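Local structure of M32 carboxypeptidase (Chitinophagaceae bacterium, 7A03) at residues A[14-19]-A[281-286]; A[123-129]-A[400-406]; A[143-147]-A[158-162]; A[184-188]-A[356-360]. The protein probably removes residues from the C-terminal end of peptides as a metal-dependent carboxypeptidase of the M32 (Taq) family. One frame throughout, in Å; residues are numbered along the deposited sequence.

How the interactions relate
The four contacts are spread through one largely helical chain, all within the M32 peptidase region, and none touches another. Interactions 1 and 2 lie on opposite sides of the chain's centre, with contact centres about 44 Å apart. Interactions 2, 3 and 4 are about 25 to 28 Å from one another, centre to centre. Along the chain, interaction 1 crosses 2 and 4. Interaction 3 is nested inside 1 and 2, and interaction 4 follows it, nested within 2. Helix 129-150 follows helix 103-126 and carries one side of interaction 3; helix 170-192 follows 157-164 and carries one side of interaction 4. Interactions 1, 2 and 4 join regions far apart in sequence, while interaction 3 packs two neighbouring helices.

Interaction 1. Residues A[14-19]-A[281-286]; sequences YKQKMQ and EQYGLP
Gln19 holds the loop after helix 258-277 through its side-chain amide. Its NE2 donates to Tyr283 O at 3.0 Å, and the N-H...acceptor angle is 157°. The acceptor lies in the plane of the Gln19 amide. The chain of Gln19 is extended beyond CG (chi2 -172°), which carries NE2 across from helix 9-37 to the turn. On the way, Gln19 CG passes Tyr283 CD2 at 4.0 Å, with the amide and ring planes 63° apart.

Lys15 also reaches out straight. Its NZ forms a salt bridge with Glu281 OE2 at 3.3 Å, weak as a hydrogen bond. Leu285 makes the apolar part of the contact. Its CD2 lies 3.7 Å from Met18 CB and also meets Tyr14 CE2. Beside it, Tyr14 OH comes to 3.4 Å from Pro286 CD. One water donates to both Met18 O and Gly284 O and so bridges the two backbones.

The loop is shaped by a type II turn from Gln282 to Leu285, closed by Leu285 N bonding to Gln282 O. Gly284 has positive phi in this turn. A CB there would probably press against Met18 O and against the carbonyl of the residue before. Further out, Tyr283 OH bonds to Asp23 and Asn26 on the same helix 9-37. Tyr14 OH bonds to Ser91 of helix 82-100, which fixes the far end of that ring.

The bonds to Tyr283 O and through the water use backbone acceptors of the turn. The loop is thus held by its main-chain shape as well as by its side chains. The salt bridge is long, lies where Glu281 is exposed, and probably adds less.

Interaction 2. Residues A[123-129]-A[400-406]; sequences ARKANDY and NDTQGVL
Ala123 CB meets Leu406 CD1 at 3.9 Å, where the end of helix 103-126 faces the loop. Arg124 follows with a polar grip. Its NH1 donates to Leu406 O at 2.9 Å, and this oxygen lies in the guanidinium plane. A bend at chi3 (64°) turns the group back to the loop. A water joins the same NH1 to Thr402 O.

Asn127, with positive phi, closes the helix in a Schellman motif, with Asp128 N bonded to Ala123 O and a weak bond from Asn127 N to Arg124 O. Asn127 OD1 accepts from Thr402 N at 2.9 Å, with an N-H...acceptor angle of 156°. A second water accepts from Asp401 N and donates to Asn127 O. Thr402 is itself positioned by Asn400. Asn400 OD1 accepts from Thr402 OG1 and Gln403 N, which come from opposite faces of its plane. The bond from Gln403 N makes this an Asx motif.

Asp128 is the N-cap of the next helix, its OD2 bonding to Gln130 N. This OD2 is 4.0 Å from Asp401 OD2, and the two carboxylates lie side by side. The N-H groups at the helix start probably ease that repulsion. One of them, Tyr129 N, donates to Asp401 OD2 at 2.8 Å, from above the carboxylate plane. Tyr129 CD1 then packs at 3.6 Å from Val405 CG1, while Leu406 CD2 sits at the ring edge.

The contact fastens the bend between helices 103-126 and 129-150 to the loop after helix 382-394. Val405 touches Trp386 of helix 382-394, Leu406 touches Phe132 of helix 129-150, and Tyr129 OH bonds to Thr379 O.

Interaction 3. Residues A[143-147]-A[158-162]; sequences KRKET and NALLN
Thr147 and Ala159 meet in a helix-loop-helix unit of the helical M32 fold, where the consecutive helices 129-150 and 157-164 pack nearly orthogonally. The axes of segments 143-147 and 158-162 approach to 9.6 Å and their directions differ by 88°. The contact is small and buried.

The packing between the helices is by van der Waals touch alone. Ala159 CB rests 3.9 Å from Thr147 CA, so the two backbones come nearest at this small residue. Leu160 makes the larger part of the contact. Its CG lies 3.8 Å from Thr147 CG2, and both of its methyls also lie near that CG2. The Leu160 chain crosses Thr147 obliquely. Leu160 CD1 further meets Lys143 CD at 4.2 Å, so the aliphatic part of the lysine serves as an apolar surface. With a serine in place of Thr147, the CG2 methyl is gone, and Leu160 would probably lose its closest contact on this helix, opening a small gap at its CG. Ile373 of helix 358-374 touches Lys143, Thr147 and Leu160, and Phe416 packs on Lys143 and Leu160.

The charges belong to one helix. Lys143 is bent at chi2 and chi3, which brings its NZ back to Glu146 OE1 at 3.0 Å in a salt bridge. Here Glu146 OE1 uses its syn lone pair. Lys143 NZ also bonds to Gly414 O, and Glu146 OE2 to Tyr101 OH. These buried polar ends thus have partners on other parts of the fold.

The threonine hydroxyl is satisfied inside its own helix. Thr147 OG1 donates to Arg144 O at 2.6 Å, in the carbonyl plane and on a lone pair.

Interaction 4. Residues A[184-188]-A[356-360]; sequences LSPLL and ITYHF
Leu188 reaches from helix 170-192 to Ile356 and Thr357, just before helix 358-374, and to Phe360 in its first turn. The side chain leaves its helix toward them, and CG sits beside the backbone N, anti to the carbonyl carbon (chi1 -76°). Leu188 CG lies 4.2 Å from Ile356 CG2, and the two side chains run antiparallel past each other. At the fork the branches part. Leu188 CD2 meets Thr357 CG2 at 3.7 Å and Ile356 CG2 a little further off. Leu188 CD1 meets Phe360 CE1 at 3.6 Å.

Phe360 is shared with the preceding turn. Its CE1 also touches Leu184 CB at 3.6 Å. Its CZ lies 3.4 Å from Ser185 OG, which stands at the ring edge, near the ring plane. That hydroxyl bonds to Lys181 O in its own helix. Leu184 CD1 lies 3.9 Å from Ile356 O.

Without the ring, as in an alanine here, Leu184 CB, Ser185 OG and Leu188 CD1 would probably face a gap. Helix 486-497 covers Leu184 and Ile356, and Leu394 of helix 382-394 packs on Thr357 and Phe360.

The joint between the helices is almost wholly apolar. It is held by the fit of leucines against the Phe360 ring on one part and against Ile356 and Thr357 on another. The hydroxyls of Ser185 and Thr357 bond elsewhere, Thr357 to Asp354.

Interaction 1. Residues A[14-19]-A[281-286]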
loop_
_atom_site.group_PDB
_atom_site.type_symbol
_atom_site.label_atom_id
_atom_site.label_comp_id
_atom_site.label_asym_id
_atom_site.label_seq_id
_atom_site.Cartn_x
_atom_site.Cartn_y
_atom_site.Cartn_z
ATOM N N TYR A 14 2.823 2.916 30.834
ATOM C CA TYR A 14 3.084 3.076 29.403
ATOM C C TYR A 14 1.948 2.493 28.561
ATOM O O TYR A 14 1.447 3.135 27.626
ATOM C CB TYR A 14 4.423 2.427 29.058
ATOM C CG TYR A 14 4.580 2.047 27.607
ATOM C CD1 TYR A 14 4.863 3.008 26.642
ATOM C CD2 TYR A 14 4.471 0.720 27.203
ATOM C CE1 TYR A 14 5.020 2.658 25.295
ATOM C CE2 TYR A 14 4.619 0.364 25.880
ATOM C CZ TYR A 14 4.900 1.331 24.926
ATOM O OH TYR A 14 5.043 0.938 23.604
ATOM N N LYS A 15 1.538 1.265 28.876
ATOM C CA LYS A 15 0.466 0.621 28.129
ATOM C C LYS A 15 -0.844 1.399 28.241
ATOM O O LYS A 15 -1.559 1.567 27.246
ATOM C CB LYS A 15 0.312 -0.827 28.605
ATOM C CG LYS A 15 -0.594 -1.698 27.765
ATOM C CD LYS A 15 -0.644 -3.107 28.339
ATOM C CE LYS A 15 -1.567 -4.007 27.535
ATOM N NZ LYS A 15 -1.731 -5.330 28.202
ATOM N N GLN A 16 -1.159 1.910 29.437
ATOM C CA GLN A 16 -2.387 2.678 29.614
ATOM C C GLN A 16 -2.367 3.934 28.747
ATOM O O GLN A 16 -3.343 4.245 28.047
ATOM C CB GLN A 16 -2.563 3.017 31.100
ATOM C CG GLN A 16 -3.798 3.840 31.429
ATOM C CD GLN A 16 -3.554 5.331 31.292
ATOM O OE1 GLN A 16 -2.510 5.837 31.701
ATOM N NE2 GLN A 16 -4.521 6.044 30.715
ATOM N N LYS A 17 -1.236 4.648 28.742
ATOM C CA LYS A 17 -1.157 5.864 27.932
ATOM C C LYS A 17 -1.293 5.552 26.449
ATOM O O LYS A 17 -2.014 6.251 25.712
ATOM C CB LYS A 17 0.152 6.596 28.203
ATOM C CG LYS A 17 0.234 7.209 29.589
ATOM C CD LYS A 17 1.606 7.822 29.819
ATOM C CE LYS A 17 1.708 8.431 31.207
ATOM N NZ LYS A 17 0.745 9.551 31.413
ATOM N N MET A 18 -0.590 4.513 25.983
ATOM C CA MET A 18 -0.634 4.173 24.566
ATOM C C MET A 18 -2.013 3.677 24.163
ATOM O O MET A 18 -2.474 3.936 23.048
ATOM C CB MET A 18 0.409 3.101 24.257
ATOM C CG MET A 18 1.844 3.538 24.513
ATOM S SD MET A 18 2.303 5.074 23.683
ATOM C CE MET A 18 2.369 4.499 21.988
ATOM N N GLN A 19 -2.692 2.962 25.056
ATOM C CA GLN A 19 -4.001 2.447 24.691
ATOM C C GLN A 19 -5.038 3.560 24.646
ATOM O O GLN A 19 -5.927 3.534 23.795
ATOM C CB GLN A 19 -4.360 1.267 25.590
ATOM C CG GLN A 19 -3.412 0.098 25.284
ATOM C CD GLN A 19 -3.779 -1.191 25.974
ATOM O OE1 GLN A 19 -4.382 -1.193 27.047
ATOM N NE2 GLN A 19 -3.396 -2.312 25.360
ATOM N N GLU A 281 -3.797 -8.255 22.539
ATOM C CA GLU A 281 -3.095 -7.851 23.755
ATOM C C GLU A 281 -2.055 -6.767 23.497
ATOM O O GLU A 281 -1.606 -6.118 24.451
ATOM C CB GLU A 281 -2.432 -9.056 24.425
ATOM C CG GLU A 281 -2.315 -8.937 25.943
ATOM C CD GLU A 281 -3.658 -8.700 26.624
ATOM O OE1 GLU A 281 -4.676 -9.267 26.165
ATOM O OE2 GLU A 281 -3.693 -7.942 27.619
ATOM N N GLN A 282 -1.665 -6.567 22.235
ATOM C CA GLN A 282 -0.710 -5.543 21.848
ATOM C C GLN A 282 -1.377 -4.314 21.266
ATOM O O GLN A 282 -0.695 -3.477 20.665
ATOM C CB GLN A 282 0.290 -6.121 20.846
ATOM C CG GLN A 282 1.190 -7.138 21.454
ATOM C CD GLN A 282 2.160 -6.532 22.436
ATOM O OE1 GLN A 282 2.839 -5.546 22.123
ATOM N NE2 GLN A 282 2.262 -7.132 23.622
ATOM N N TYR A 283 -2.691 -4.189 21.437
ATOM C CA TYR A 283 -3.437 -3.034 20.958
ATOM C C TYR A 283 -2.763 -1.738 21.396
ATOM O O TYR A 283 -2.446 -1.558 22.574
ATOM C CB TYR A 283 -4.825 -3.117 21.582
ATOM C CG TYR A 283 -5.720 -1.916 21.357
ATOM C CD1 TYR A 283 -6.447 -1.791 20.187
ATOM C CD2 TYR A 283 -5.847 -0.914 22.324
ATOM C CE1 TYR A 283 -7.286 -0.712 19.975
ATOM C CE2 TYR A 283 -6.686 0.164 22.114
ATOM C CZ TYR A 283 -7.395 0.261 20.943
ATOM O OH TYR A 283 -8.228 1.330 20.741
ATOM N N GLY A 284 -2.523 -0.844 20.439
ATOM C CA GLY A 284 -1.915 0.437 20.744
ATOM C C GLY A 284 -0.405 0.448 20.828
ATOM O O GLY A 284 0.181 1.529 20.958
ATOM N N LEU A 285 0.254 -0.704 20.734
ATOM C CA LEU A 285 1.692 -0.819 20.936
ATOM C C LEU A 285 2.368 -1.221 19.635
ATOM O O LEU A 285 1.740 -1.819 18.754
ATOM C CB LEU A 285 1.991 -1.881 22.003
ATOM C CG LEU A 285 1.125 -1.814 23.264
ATOM C CD1 LEU A 285 1.531 -2.890 24.267
ATOM C CD2 LEU A 285 1.265 -0.452 23.923
ATOM N N PRO A 286 3.664 -0.919 19.484
ATOM C CA PRO A 286 4.324 -1.225 18.205
ATOM C C PRO A 286 4.216 -2.683 17.794
ATOM O O PRO A 286 4.020 -2.973 16.609
ATOM C CB PRO A 286 5.774 -0.765 18.431
ATOM C CG PRO A 286 5.645 0.330 19.479
ATOM C CD PRO A 286 4.544 -0.164 20.393
HETATM O O HOH W 1 -1.061 4.033 20.594
#

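Interaction 2. Residues A[123-129]-A[400-406]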
loop_
_atom_site.group_PDB
_atom_site.type_symbol
_atom_site.label_atom_id
_atom_site.label_comp_id
_atom_site.label_asym_id
_atom_site.label_seq_id
_atom_site.Cartn_x
_atom_site.Cartn_y
_atom_site.Cartn_z
ATOM N N ALA A 123 -5.464 23.209 -10.409
ATOM C CA ALA A 123 -4.603 22.837 -11.525
ATOM C C ALA A 123 -5.218 21.710 -12.336
ATOM O O ALA A 123 -5.231 21.763 -13.572
ATOM C CB ALA A 123 -3.221 22.432 -11.010
ATOM N N ARG A 124 -5.719 20.676 -11.657
ATOM C CA ARG A 124 -6.417 19.604 -12.356
ATOM C C ARG A 124 -7.606 20.146 -13.135
ATOM O O ARG A 124 -7.856 19.726 -14.270
ATOM C CB ARG A 124 -6.861 18.527 -11.367
ATOM C CG ARG A 124 -5.738 17.601 -10.941
ATOM C CD ARG A 124 -6.135 16.752 -9.755
ATOM N NE ARG A 124 -7.234 15.846 -10.071
ATOM C CZ ARG A 124 -7.085 14.679 -10.692
ATOM N NH1 ARG A 124 -5.876 14.267 -11.059
ATOM N NH2 ARG A 124 -8.141 13.918 -10.940
ATOM N N LYS A 125 -8.348 21.095 -12.553
ATOM C CA LYS A 125 -9.540 21.568 -13.255
ATOM C C LYS A 125 -9.192 22.461 -14.446
ATOM O O LYS A 125 -9.920 22.469 -15.447
ATOM C CB LYS A 125 -10.536 22.207 -12.288
ATOM C CG LYS A 125 -11.007 21.273 -11.153
ATOM C CD LYS A 125 -10.816 19.779 -11.460
ATOM C CE LYS A 125 -10.779 18.946 -10.188
ATOM N NZ LYS A 125 -9.689 19.393 -9.284
ATOM N N ALA A 126 -8.083 23.199 -14.372
ATOM C CA ALA A 126 -7.570 23.921 -15.531
ATOM C C ALA A 126 -6.750 23.034 -16.462
ATOM O O ALA A 126 -6.421 23.466 -17.573
ATOM C CB ALA A 126 -6.716 25.104 -15.072
ATOM N N ASN A 127 -6.419 21.812 -16.035
ATOM C CA ASN A 127 -5.570 20.893 -16.796
ATOM C C ASN A 127 -4.225 21.525 -17.154
ATOM O O ASN A 127 -3.749 21.439 -18.291
ATOM C CB ASN A 127 -6.284 20.331 -18.028
ATOM C CG ASN A 127 -5.892 18.898 -18.315
ATOM O OD1 ASN A 127 -4.783 18.472 -17.984
ATOM N ND2 ASN A 127 -6.798 18.144 -18.926
ATOM N N ASP A 128 -3.604 22.165 -16.164
ATOM C CA ASP A 128 -2.344 22.871 -16.383
ATOM C C ASP A 128 -1.484 22.736 -15.139
ATOM O O ASP A 128 -1.850 23.240 -14.072
ATOM C CB ASP A 128 -2.584 24.352 -16.703
ATOM C CG ASP A 128 -1.297 25.107 -17.008
ATOM O OD1 ASP A 128 -1.377 26.315 -17.309
ATOM O OD2 ASP A 128 -0.203 24.506 -16.960
ATOM N N TYR A 129 -0.326 22.093 -15.294
ATOM C CA TYR A 129 0.560 21.879 -14.158
ATOM C C TYR A 129 1.094 23.192 -13.601
ATOM O O TYR A 129 1.354 23.292 -12.394
ATOM C CB TYR A 129 1.719 20.968 -14.569
ATOM C CG TYR A 129 2.903 21.066 -13.641
ATOM C CD1 TYR A 129 2.895 20.420 -12.413
ATOM C CD2 TYR A 129 4.019 21.818 -13.982
ATOM C CE1 TYR A 129 3.970 20.517 -11.549
ATOM C CE2 TYR A 129 5.103 21.918 -13.126
ATOM C CZ TYR A 129 5.069 21.260 -11.912
ATOM O OH TYR A 129 6.141 21.361 -11.059
ATOM N N ASN A 400 -2.043 15.311 -21.850
ATOM C CA ASN A 400 -2.314 16.500 -21.055
ATOM C C ASN A 400 -1.853 16.225 -19.629
ATOM O O ASN A 400 -1.470 15.104 -19.286
ATOM C CB ASN A 400 -3.796 16.884 -21.103
ATOM C CG ASN A 400 -4.706 15.721 -20.774
ATOM O OD1 ASN A 400 -4.775 15.277 -19.629
ATOM N ND2 ASN A 400 -5.411 15.220 -21.783
ATOM N N ASP A 401 -1.908 17.266 -18.795
ATOM C CA ASP A 401 -1.302 17.178 -17.469
ATOM C C ASP A 401 -2.093 16.299 -16.500
ATOM O O ASP A 401 -1.491 15.663 -15.628
ATOM C CB ASP A 401 -1.070 18.575 -16.903
ATOM C CG ASP A 401 0.113 19.264 -17.543
ATOM O OD1 ASP A 401 0.992 18.560 -18.091
ATOM O OD2 ASP A 401 0.170 20.514 -17.509
ATOM N N THR A 402 -3.424 16.246 -16.611
ATOM C CA THR A 402 -4.166 15.340 -15.734
ATOM C C THR A 402 -3.869 13.878 -16.056
ATOM O O THR A 402 -3.954 13.023 -15.169
ATOM C CB THR A 402 -5.672 15.630 -15.751
ATOM O OG1 THR A 402 -6.182 15.498 -17.080
ATOM C CG2 THR A 402 -5.955 17.036 -15.238
ATOM N N GLN A 403 -3.509 13.573 -17.305
ATOM C CA GLN A 403 -3.019 12.245 -17.655
ATOM C C GLN A 403 -1.533 12.076 -17.368
ATOM O O GLN A 403 -0.990 10.990 -17.607
ATOM C CB GLN A 403 -3.305 11.945 -19.130
ATOM C CG GLN A 403 -4.783 11.831 -19.461
ATOM C CD GLN A 403 -5.400 10.561 -18.912
ATOM O OE1 GLN A 403 -4.989 9.454 -19.262
ATOM N NE2 GLN A 403 -6.397 10.713 -18.054
ATOM N N GLY A 404 -0.872 13.118 -16.872
ATOM C CA GLY A 404 0.545 13.090 -16.592
ATOM C C GLY A 404 0.865 13.435 -15.154
ATOM O O GLY A 404 0.436 12.735 -14.237
ATOM N N VAL A 405 1.578 14.550 -14.956
ATOM C CA VAL A 405 2.165 14.894 -13.663
ATOM C C VAL A 405 1.128 15.195 -12.586
ATOM O O VAL A 405 1.433 15.098 -11.392
ATOM C CB VAL A 405 3.181 16.042 -13.843
ATOM C CG1 VAL A 405 2.473 17.343 -14.219
ATOM C CG2 VAL A 405 4.013 16.222 -12.593
ATOM N N LEU A 406 -0.096 15.545 -12.960
ATOM C CA LEU A 406 -1.115 15.893 -11.978
ATOM C C LEU A 406 -2.016 14.720 -11.592
ATOM O O LEU A 406 -3.046 14.936 -10.947
ATOM C CB LEU A 406 -1.964 17.063 -12.487
ATOM C CG LEU A 406 -1.286 18.416 -12.692
ATOM C CD1 LEU A 406 -2.282 19.404 -13.272
ATOM C CD2 LEU A 406 -0.725 18.948 -11.374
HETATM O O HOH W 2 -5.848 12.311 -13.402
HETATM O O HOH W 3 -2.370 19.821 -19.945
#

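Interaction 3. Residues A[143-147]-A[158-162]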
loop_
_atom_site.group_PDB
_atom_site.type_symbol
_atom_site.label_atom_id
_atom_site.label_comp_id
_atom_site.label_asym_id
_atom_site.label_seq_id
_atom_site.Cartn_x
_atom_site.Cartn_y
_atom_site.Cartn_z
ATOM N N LYS A 143 10.350 20.312 2.190
ATOM C CA LYS A 143 10.741 18.916 2.359
ATOM C C LYS A 143 12.253 18.780 2.455
ATOM O O LYS A 143 12.766 17.940 3.204
ATOM C CB LYS A 143 10.187 18.082 1.204
ATOM C CG LYS A 143 8.712 17.796 1.323
ATOM C CD LYS A 143 8.465 16.699 2.356
ATOM C CE LYS A 143 7.153 16.884 3.073
ATOM N NZ LYS A 143 6.916 15.675 3.905
ATOM N N ARG A 144 12.992 19.605 1.706
ATOM C CA ARG A 144 14.446 19.584 1.844
ATOM C C ARG A 144 14.879 20.062 3.230
ATOM O O ARG A 144 15.738 19.432 3.880
ATOM C CB ARG A 144 15.100 20.390 0.718
ATOM C CG ARG A 144 14.576 19.969 -0.666
ATOM C CD ARG A 144 15.246 20.735 -1.785
ATOM N NE ARG A 144 16.691 20.590 -1.722
ATOM C CZ ARG A 144 17.544 21.342 -2.404
ATOM N NH1 ARG A 144 17.091 22.291 -3.210
ATOM N NH2 ARG A 144 18.846 21.137 -2.281
ATOM N N LYS A 145 14.254 21.146 3.721
ATOM C CA LYS A 145 14.485 21.543 5.115
ATOM C C LYS A 145 14.214 20.378 6.069
ATOM O O LYS A 145 14.991 20.120 7.004
ATOM C CB LYS A 145 13.614 22.753 5.484
ATOM C CG LYS A 145 14.224 24.098 5.148
ATOM C CD LYS A 145 15.287 24.495 6.173
ATOM C CE LYS A 145 15.930 25.840 5.830
ATOM N NZ LYS A 145 14.928 26.917 5.599
ATOM N N GLU A 146 13.128 19.644 5.823
ATOM C CA GLU A 146 12.778 18.512 6.670
ATOM C C GLU A 146 13.852 17.431 6.628
ATOM O O GLU A 146 14.127 16.784 7.647
ATOM C CB GLU A 146 11.427 17.948 6.235
ATOM C CG GLU A 146 10.827 16.936 7.203
ATOM C CD GLU A 146 9.451 16.501 6.791
ATOM O OE1 GLU A 146 9.058 16.763 5.635
ATOM O OE2 GLU A 146 8.752 15.903 7.630
ATOM N N THR A 147 14.450 17.190 5.458
ATOM C CA THR A 147 15.541 16.218 5.418
ATOM C C THR A 147 16.676 16.643 6.336
ATOM O O THR A 147 17.271 15.807 7.036
ATOM C CB THR A 147 16.071 15.973 3.998
ATOM O OG1 THR A 147 16.886 17.077 3.561
ATOM C CG2 THR A 147 14.947 15.725 3.011
ATOM N N ASN A 158 16.980 9.953 1.627
ATOM C CA ASN A 158 16.914 8.830 2.560
ATOM C C ASN A 158 16.123 9.181 3.805
ATOM O O ASN A 158 15.523 8.297 4.426
ATOM C CB ASN A 158 18.315 8.406 2.979
ATOM C CG ASN A 158 19.044 7.677 1.877
ATOM O OD1 ASN A 158 18.421 7.225 0.911
ATOM N ND2 ASN A 158 20.358 7.551 2.010
ATOM N N ALA A 159 16.135 10.454 4.205
ATOM C CA ALA A 159 15.371 10.843 5.388
ATOM C C ALA A 159 13.881 10.656 5.152
ATOM O O ALA A 159 13.142 10.248 6.061
ATOM C CB ALA A 159 15.684 12.288 5.778
ATOM N N LEU A 160 13.423 10.925 3.925
ATOM C CA LEU A 160 12.003 10.806 3.630
ATOM C C LEU A 160 11.627 9.357 3.329
ATOM O O LEU A 160 10.599 8.870 3.816
ATOM C CB LEU A 160 11.637 11.745 2.476
ATOM C CG LEU A 160 12.072 13.207 2.697
ATOM C CD1 LEU A 160 11.592 14.090 1.557
ATOM C CD2 LEU A 160 11.510 13.715 4.006
ATOM N N LEU A 161 12.458 8.651 2.551
ATOM C CA LEU A 161 12.249 7.219 2.338
ATOM C C LEU A 161 12.081 6.491 3.668
ATOM O O LEU A 161 11.121 5.730 3.862
ATOM C CB LEU A 161 13.407 6.619 1.520
ATOM C CG LEU A 161 13.540 7.029 0.052
ATOM C CD1 LEU A 161 14.882 6.615 -0.492
ATOM C CD2 LEU A 161 12.410 6.436 -0.791
ATOM N N ASN A 162 12.982 6.768 4.619
ATOM C CA ASN A 162 12.941 6.119 5.926
ATOM C C ASN A 162 11.645 6.405 6.674
ATOM O O ASN A 162 11.177 5.555 7.438
ATOM C CB ASN A 162 14.150 6.548 6.755
ATOM C CG ASN A 162 14.240 5.812 8.071
ATOM O OD1 ASN A 162 14.565 4.630 8.105
ATOM N ND2 ASN A 162 13.973 6.515 9.166
#

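Interaction 4. Residues A[184-188]-A[356-360]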
loop_
_atom_site.group_PDB
_atom_site.type_symbol
_atom_site.label_atom_id
_atom_site.label_comp_id
_atom_site.label_asym_id
_atom_site.label_seq_id
_atom_site.Cartn_x
_atom_site.Cartn_y
_atom_site.Cartn_z
ATOM N N LEU A 184 12.561 -5.923 -16.665
ATOM C CA LEU A 184 11.198 -5.812 -17.161
ATOM C C LEU A 184 11.103 -5.114 -18.510
ATOM O O LEU A 184 10.134 -5.358 -19.237
ATOM C CB LEU A 184 10.291 -5.110 -16.146
ATOM C CG LEU A 184 10.170 -5.801 -14.785
ATOM C CD1 LEU A 184 9.126 -5.061 -13.941
ATOM C CD2 LEU A 184 9.827 -7.293 -14.883
ATOM N N SER A 185 12.052 -4.246 -18.892
ATOM C CA SER A 185 11.995 -3.726 -20.258
ATOM C C SER A 185 12.067 -4.832 -21.303
ATOM O O SER A 185 11.224 -4.841 -22.218
ATOM C CB SER A 185 13.028 -2.615 -20.491
ATOM O OG SER A 185 12.984 -1.645 -19.456
ATOM N N PRO A 186 13.010 -5.782 -21.238
ATOM C CA PRO A 186 12.991 -6.870 -22.231
ATOM C C PRO A 186 11.725 -7.694 -22.168
ATOM O O PRO A 186 11.203 -8.122 -23.206
ATOM C CB PRO A 186 14.229 -7.708 -21.868
ATOM C CG PRO A 186 15.105 -6.815 -21.077
ATOM C CD PRO A 186 14.172 -5.881 -20.336
ATOM N N LEU A 187 11.208 -7.917 -20.957
ATOM C CA LEU A 187 9.957 -8.650 -20.826
ATOM C C LEU A 187 8.813 -7.913 -21.523
ATOM O O LEU A 187 7.982 -8.537 -22.201
ATOM C CB LEU A 187 9.673 -8.908 -19.345
ATOM C CG LEU A 187 8.370 -9.607 -18.990
ATOM C CD1 LEU A 187 8.208 -10.808 -19.862
ATOM C CD2 LEU A 187 8.345 -10.006 -17.525
ATOM N N LEU A 188 8.772 -6.578 -21.397
ATOM C CA LEU A 188 7.745 -5.803 -22.093
ATOM C C LEU A 188 7.910 -5.892 -23.607
ATOM O O LEU A 188 6.912 -5.962 -24.342
ATOM C CB LEU A 188 7.766 -4.344 -21.618
ATOM C CG LEU A 188 7.146 -4.143 -20.240
ATOM C CD1 LEU A 188 7.332 -2.727 -19.725
ATOM C CD2 LEU A 188 5.673 -4.482 -20.303
ATOM N N ILE A 356 3.039 -5.466 -14.282
ATOM C CA ILE A 356 4.392 -5.333 -14.815
ATOM C C ILE A 356 4.705 -3.858 -14.996
ATOM O O ILE A 356 5.638 -3.324 -14.380
ATOM C CB ILE A 356 4.594 -6.106 -16.133
ATOM C CG1 ILE A 356 4.276 -7.589 -15.928
ATOM C CG2 ILE A 356 6.006 -5.914 -16.653
ATOM C CD1 ILE A 356 5.142 -8.255 -14.880
ATOM N N THR A 357 3.919 -3.189 -15.841
ATOM C CA THR A 357 4.190 -1.785 -16.126
ATOM C C THR A 357 4.040 -0.904 -14.891
ATOM O O THR A 357 4.661 0.164 -14.844
ATOM C CB THR A 357 3.281 -1.279 -17.250
ATOM O OG1 THR A 357 1.913 -1.378 -16.829
ATOM C CG2 THR A 357 3.503 -2.077 -18.523
ATOM N N TYR A 358 3.248 -1.332 -13.896
ATOM C CA TYR A 358 3.085 -0.557 -12.663
ATOM C C TYR A 358 4.425 -0.066 -12.124
ATOM O O TYR A 358 4.555 1.090 -11.691
ATOM C CB TYR A 358 2.402 -1.424 -11.595
ATOM C CG TYR A 358 1.968 -0.656 -10.358
ATOM C CD1 TYR A 358 2.846 -0.455 -9.292
ATOM C CD2 TYR A 358 0.686 -0.138 -10.260
ATOM C CE1 TYR A 358 2.466 0.256 -8.175
ATOM C CE2 TYR A 358 0.285 0.568 -9.142
ATOM C CZ TYR A 358 1.177 0.755 -8.103
ATOM O OH TYR A 358 0.795 1.461 -6.980
ATOM N N HIS A 359 5.440 -0.930 -12.163
ATOM C CA HIS A 359 6.696 -0.603 -11.510
ATOM C C HIS A 359 7.491 0.453 -12.259
ATOM O O HIS A 359 8.250 1.197 -11.631
ATOM C CB HIS A 359 7.443 -1.892 -11.178
ATOM C CG HIS A 359 6.571 -2.849 -10.433
ATOM N ND1 HIS A 359 6.175 -2.615 -9.131
ATOM C CD2 HIS A 359 5.928 -3.974 -10.828
ATOM C CE1 HIS A 359 5.353 -3.576 -8.746
ATOM N NE2 HIS A 359 5.190 -4.418 -9.753
ATOM N N PHE A 360 7.249 0.619 -13.562
ATOM C CA PHE A 360 7.841 1.772 -14.231
ATOM C C PHE A 360 7.233 3.072 -13.722
ATOM O O PHE A 360 7.963 4.041 -13.459
ATOM C CB PHE A 360 7.734 1.635 -15.742
ATOM C CG PHE A 360 8.656 0.591 -16.303
ATOM C CD1 PHE A 360 8.279 -0.743 -16.322
ATOM C CD2 PHE A 360 9.922 0.933 -16.743
ATOM C CE1 PHE A 360 9.143 -1.712 -16.813
ATOM C CE2 PHE A 360 10.779 -0.025 -17.232
ATOM C CZ PHE A 360 10.391 -1.342 -17.264
#